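Local coordinates for protein transcriptional regulator (NtrC family) (Aquifex aeolicus, PDB 3DZD) that probably activates sigma54-dependent transcription as an NtrC-family response regulator, coupling a receiver domain to a nucleotide-binding AAA+ ATPase domain, at residues Thr29-Lys41 / Met54-Ile66. Numbering follows the deposited sequence.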
loop_
_atom_site.group_PDB
_atom_site.type_symbol
_atom_site.label_atom_id
_atom_site.label_comp_id
_atom_site.label_asym_id
_atom_site.label_seq_id
_atom_site.Cartn_x
_atom_site.Cartn_y
_atom_site.Cartn_z
ATOM N N THR A 29 -20.145 -12.265 -25.210
ATOM C CA THR A 29 -20.499 -11.252 -26.197
ATOM C C THR A 29 -21.956 -10.832 -26.096
ATOM O O THR A 29 -22.827 -11.650 -25.817
ATOM C CB THR A 29 -20.223 -11.741 -27.629
ATOM O OG1 THR A 29 -21.044 -12.877 -27.915
ATOM C CG2 THR A 29 -18.768 -12.137 -27.789
ATOM N N ALA A 30 -22.205 -9.547 -26.317
ATOM C CA ALA A 30 -23.559 -9.015 -26.405
ATOM C C ALA A 30 -23.714 -8.287 -27.733
ATOM O O ALA A 30 -22.862 -7.485 -28.112
ATOM C CB ALA A 30 -23.841 -8.078 -25.253
ATOM N N LYS A 31 -24.802 -8.565 -28.440
ATOM C CA LYS A 31 -24.980 -8.038 -29.787
ATOM C C LYS A 31 -25.870 -6.796 -29.815
ATOM O O LYS A 31 -26.020 -6.153 -30.853
ATOM C CB LYS A 31 -25.531 -9.129 -30.704
ATOM C CG LYS A 31 -24.643 -10.365 -30.771
ATOM C CD LYS A 31 -25.362 -11.542 -31.419
ATOM C CE LYS A 31 -24.512 -12.810 -31.391
ATOM N NZ LYS A 31 -25.223 -13.974 -32.005
ATOM N N THR A 32 -26.451 -6.463 -28.669
ATOM C CA THR A 32 -27.281 -5.275 -28.543
ATOM C C THR A 32 -27.042 -4.649 -27.179
ATOM O O THR A 32 -26.554 -5.314 -26.263
ATOM C CB THR A 32 -28.772 -5.618 -28.663
ATOM O OG1 THR A 32 -29.102 -6.629 -27.703
ATOM C CG2 THR A 32 -29.096 -6.134 -30.058
ATOM N N LEU A 33 -27.377 -3.372 -27.037
ATOM C CA LEU A 33 -27.309 -2.736 -25.731
ATOM C C LEU A 33 -28.246 -3.430 -24.752
ATOM O O LEU A 33 -27.971 -3.494 -23.552
ATOM C CB LEU A 33 -27.634 -1.247 -25.829
ATOM C CG LEU A 33 -26.407 -0.336 -25.843
ATOM C CD1 LEU A 33 -25.259 -1.003 -26.575
ATOM C CD2 LEU A 33 -26.731 1.017 -26.450
ATOM N N ARG A 34 -29.347 -3.963 -25.270
ATOM C CA ARG A 34 -30.304 -4.680 -24.441
ATOM C C ARG A 34 -29.661 -5.921 -23.838
ATOM O O ARG A 34 -29.643 -6.090 -22.621
ATOM C CB ARG A 34 -31.532 -5.076 -25.254
ATOM C CG ARG A 34 -32.603 -5.782 -24.447
ATOM C CD ARG A 34 -33.851 -5.982 -25.283
ATOM N NE ARG A 34 -34.882 -6.743 -24.586
ATOM C CZ ARG A 34 -35.919 -6.198 -23.957
ATOM N NH1 ARG A 34 -36.065 -4.880 -23.928
ATOM N NH2 ARG A 34 -36.812 -6.974 -23.356
ATOM N N GLU A 35 -29.138 -6.785 -24.700
ATOM C CA GLU A 35 -28.478 -8.012 -24.267
ATOM C C GLU A 35 -27.318 -7.706 -23.320
ATOM O O GLU A 35 -27.050 -8.453 -22.379
ATOM C CB GLU A 35 -27.976 -8.786 -25.486
ATOM C CG GLU A 35 -27.545 -10.212 -25.203
ATOM C CD GLU A 35 -26.874 -10.864 -26.404
ATOM O OE1 GLU A 35 -27.079 -10.380 -27.540
ATOM O OE2 GLU A 35 -26.139 -11.860 -26.214
ATOM N N ALA A 36 -26.629 -6.599 -23.564
ATOM C CA ALA A 36 -25.497 -6.243 -22.731
ATOM C C ALA A 36 -25.960 -5.959 -21.309
ATOM O O ALA A 36 -25.442 -6.545 -20.358
ATOM C CB ALA A 36 -24.761 -5.046 -23.309
ATOM N N GLU A 37 -26.936 -5.064 -21.171
ATOM C CA GLU A 37 -27.470 -4.692 -19.861
ATOM C C GLU A 37 -27.817 -5.926 -19.049
ATOM O O GLU A 37 -27.550 -5.999 -17.850
ATOM C CB GLU A 37 -28.708 -3.813 -20.021
ATOM C CG GLU A 37 -28.420 -2.480 -20.676
ATOM C CD GLU A 37 -29.673 -1.668 -20.925
ATOM O OE1 GLU A 37 -30.765 -2.268 -21.024
ATOM O OE2 GLU A 37 -29.563 -0.427 -21.032
ATOM N N LYS A 38 -28.418 -6.898 -19.720
ATOM C CA LYS A 38 -28.718 -8.179 -19.112
ATOM C C LYS A 38 -27.464 -8.738 -18.451
ATOM O O LYS A 38 -27.416 -8.927 -17.232
ATOM C CB LYS A 38 -29.223 -9.145 -20.185
ATOM C CG LYS A 38 -29.225 -10.609 -19.790
ATOM C CD LYS A 38 -30.434 -10.952 -18.951
ATOM C CE LYS A 38 -30.696 -12.442 -18.985
ATOM N NZ LYS A 38 -29.441 -13.202 -18.735
ATOM N N LYS A 39 -26.439 -8.985 -19.260
ATOM C CA LYS A 39 -25.240 -9.659 -18.773
ATOM C C LYS A 39 -24.460 -8.871 -17.718
ATOM O O LYS A 39 -23.862 -9.458 -16.815
ATOM C CB LYS A 39 -24.350 -10.083 -19.943
ATOM C CG LYS A 39 -24.813 -11.387 -20.565
ATOM C CD LYS A 39 -24.316 -11.586 -21.978
ATOM C CE LYS A 39 -24.717 -12.966 -22.464
ATOM N NZ LYS A 39 -24.578 -13.085 -23.926
ATOM N N ILE A 40 -24.482 -7.548 -17.817
ATOM C CA ILE A 40 -23.759 -6.707 -16.868
ATOM C C ILE A 40 -24.355 -6.816 -15.460
ATOM O O ILE A 40 -23.630 -7.007 -14.479
ATOM C CB ILE A 40 -23.731 -5.237 -17.345
ATOM C CG1 ILE A 40 -22.875 -5.114 -18.608
ATOM C CG2 ILE A 40 -23.223 -4.317 -16.258
ATOM C CD1 ILE A 40 -22.902 -3.744 -19.233
ATOM N N LYS A 41 -25.679 -6.714 -15.370
ATOM C CA LYS A 41 -26.383 -6.781 -14.092
ATOM C C LYS A 41 -26.298 -8.186 -13.509
ATOM O O LYS A 41 -26.427 -8.386 -12.299
ATOM C CB LYS A 41 -27.851 -6.381 -14.274
ATOM C CG LYS A 41 -28.057 -4.930 -14.688
ATOM C CD LYS A 41 -29.367 -4.732 -15.434
ATOM C CE LYS A 41 -30.567 -4.990 -14.538
ATOM N NZ LYS A 41 -31.859 -4.860 -15.273
HETATM N N MSE A 54 -24.215 1.437 -31.583
HETATM C CA MSE A 54 -25.014 0.240 -31.368
HETATM C C MSE A 54 -26.426 0.490 -31.887
HETATM O O MSE A 54 -26.887 1.632 -31.908
HETATM C CB MSE A 54 -25.041 -0.106 -29.878
HETATM C CG MSE A 54 -23.704 -0.580 -29.335
HETATM SE SE MSE A 54 -23.176 -2.294 -30.108
HETATM C CE MSE A 54 -24.718 -3.380 -29.619
ATOM N N PRO A 55 -27.119 -0.576 -32.310
ATOM C CA PRO A 55 -28.471 -0.437 -32.865
ATOM C C PRO A 55 -29.449 0.234 -31.900
ATOM O O PRO A 55 -30.016 1.273 -32.238
ATOM C CB PRO A 55 -28.896 -1.888 -33.118
ATOM C CG PRO A 55 -27.625 -2.644 -33.241
ATOM C CD PRO A 55 -26.667 -1.977 -32.303
ATOM N N ASP A 56 -29.632 -0.346 -30.717
ATOM C CA ASP A 56 -30.674 0.095 -29.789
ATOM C C ASP A 56 -30.232 1.128 -28.745
ATOM O O ASP A 56 -30.622 1.040 -27.578
ATOM C CB ASP A 56 -31.320 -1.114 -29.092
ATOM C CG ASP A 56 -30.293 -2.103 -28.545
ATOM O OD1 ASP A 56 -29.083 -1.796 -28.562
ATOM O OD2 ASP A 56 -30.700 -3.194 -28.097
ATOM N N GLY A 57 -29.436 2.110 -29.162
ATOM C CA GLY A 57 -29.015 3.167 -28.258
ATOM C C GLY A 57 -27.667 3.785 -28.580
ATOM O O GLY A 57 -26.939 3.315 -29.454
ATOM N N ASP A 58 -27.330 4.848 -27.860
ATOM C CA ASP A 58 -26.056 5.526 -28.046
ATOM C C ASP A 58 -24.944 4.805 -27.284
ATOM O O ASP A 58 -24.875 4.873 -26.056
ATOM C CB ASP A 58 -26.165 6.980 -27.583
ATOM C CG ASP A 58 -25.021 7.838 -28.078
ATOM O OD1 ASP A 58 -24.100 7.293 -28.723
ATOM O OD2 ASP A 58 -25.044 9.060 -27.823
ATOM N N GLY A 59 -24.078 4.113 -28.021
ATOM C CA GLY A 59 -22.980 3.364 -27.437
ATOM C C GLY A 59 -22.150 4.148 -26.437
ATOM O O GLY A 59 -21.774 3.621 -25.392
ATOM N N VAL A 60 -21.859 5.404 -26.758
ATOM C CA VAL A 60 -21.135 6.286 -25.844
ATOM C C VAL A 60 -21.866 6.450 -24.507
ATOM O O VAL A 60 -21.308 6.179 -23.441
ATOM C CB VAL A 60 -20.931 7.681 -26.465
ATOM C CG1 VAL A 60 -20.150 8.577 -25.517
ATOM C CG2 VAL A 60 -20.231 7.567 -27.812
ATOM N N ASN A 61 -23.118 6.897 -24.571
ATOM C CA ASN A 61 -23.920 7.121 -23.371
ATOM C C ASN A 61 -24.092 5.860 -22.534
ATOM O O ASN A 61 -24.246 5.933 -21.313
ATOM C CB ASN A 61 -25.289 7.699 -23.737
ATOM C CG ASN A 61 -25.190 9.084 -24.346
ATOM O OD1 ASN A 61 -24.247 9.831 -24.069
ATOM N ND2 ASN A 61 -26.164 9.436 -25.182
ATOM N N PHE A 62 -24.066 4.706 -23.192
ATOM C CA PHE A 62 -24.168 3.429 -22.492
ATOM C C PHE A 62 -23.073 3.272 -21.440
ATOM O O PHE A 62 -23.217 2.511 -20.489
ATOM C CB PHE A 62 -24.107 2.263 -23.473
ATOM C CG PHE A 62 -24.388 0.937 -22.840
ATOM C CD1 PHE A 62 -25.690 0.539 -22.591
ATOM C CD2 PHE A 62 -23.353 0.093 -22.479
ATOM C CE1 PHE A 62 -25.958 -0.681 -22.001
ATOM C CE2 PHE A 62 -23.616 -1.130 -21.885
ATOM C CZ PHE A 62 -24.923 -1.517 -21.649
ATOM N N ILE A 63 -21.972 3.990 -21.621
ATOM C CA ILE A 63 -20.932 4.013 -20.611
ATOM C C ILE A 63 -21.526 4.403 -19.260
ATOM O O ILE A 63 -21.096 3.903 -18.222
ATOM C CB ILE A 63 -19.796 4.977 -20.992
ATOM C CG1 ILE A 63 -18.927 4.353 -22.083
ATOM C CG2 ILE A 63 -18.950 5.314 -19.782
ATOM C CD1 ILE A 63 -17.885 5.287 -22.622
ATOM N N ASP A 64 -22.528 5.280 -19.271
ATOM C CA ASP A 64 -23.178 5.686 -18.025
ATOM C C ASP A 64 -23.902 4.508 -17.374
ATOM O O ASP A 64 -23.898 4.364 -16.151
ATOM C CB ASP A 64 -24.140 6.856 -18.253
ATOM C CG ASP A 64 -23.418 8.149 -18.601
ATOM O OD1 ASP A 64 -22.441 8.503 -17.903
ATOM O OD2 ASP A 64 -23.837 8.815 -19.573
ATOM N N PHE A 65 -24.512 3.658 -18.190
ATOM C CA PHE A 65 -25.124 2.447 -17.666
ATOM C C PHE A 65 -24.095 1.613 -16.916
ATOM O O PHE A 65 -24.363 1.109 -15.827
ATOM C CB PHE A 65 -25.722 1.607 -18.786
ATOM C CG PHE A 65 -26.321 0.320 -18.308
ATOM C CD1 PHE A 65 -27.687 0.208 -18.112
ATOM C CD2 PHE A 65 -25.517 -0.771 -18.025
ATOM C CE1 PHE A 65 -28.241 -0.969 -17.659
ATOM C CE2 PHE A 65 -26.066 -1.955 -17.577
ATOM C CZ PHE A 65 -27.430 -2.054 -17.395
ATOM N N ILE A 66 -22.922 1.460 -17.522
ATOM C CA ILE A 66 -21.825 0.704 -16.933
ATOM C C ILE A 66 -21.310 1.402 -15.674
ATOM O O ILE A 66 -21.043 0.762 -14.649
ATOM C CB ILE A 66 -20.670 0.539 -17.955
ATOM C CG1 ILE A 66 -21.140 -0.273 -19.166
ATOM C CG2 ILE A 66 -19.451 -0.107 -17.308
ATOM C CD1 ILE A 66 -20.237 -0.165 -20.364
#
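Phe62 and Phe65 present flat rings to helix 33-42. Leu33 leans over one face of Phe62, its CD1 offset toward the rim and its CG 3.4 Å from Phe62 CD1; Phe65 CB lies over the opposite face, also toward the rim. Glu37 CG meets the edge in plane, and Ile40 CD1 touches it at Phe62 CE2 (3.8 Å). The ring is thus a knob in the hole formed by Leu33, Ala36, Glu37 and Ile40, where small Ala36 leaves room. Phe65 carries Glu37 CG on one face, a CH-pi contact 3.6 Å from the ring centroid, while Ile40 CG2 and Lys41 CD border its edge. With CG anti to the carbonyl carbon (chi1 -64°), Glu37 lays its methylenes across the ring, its carboxylate plane 19° from the ring plane. An alanine in place of Phe65 would probably open a gap beside Ile40 and leave Glu37 without its aromatic platform.

First-turn helix amides lack a preceding carbonyl, which suits two-oxygen Asp56: OD1 takes Leu33 N through its syn lone pair (2.8 Å), OD2 Arg34 N from above the carboxylate plane (3.2 Å). Thr32, the N-cap, accepts Glu35 N on OG1. At Gly57 a CB would hit the preceding carbonyl oxygen and Leu33 CD2. Segments 33-41 and 62-66 run nearly parallel (13°), Ala36 and Ile40 on strand 2-6, Phe62 and Ile66 on strand 47-51, as in the CheY-like receiver fold.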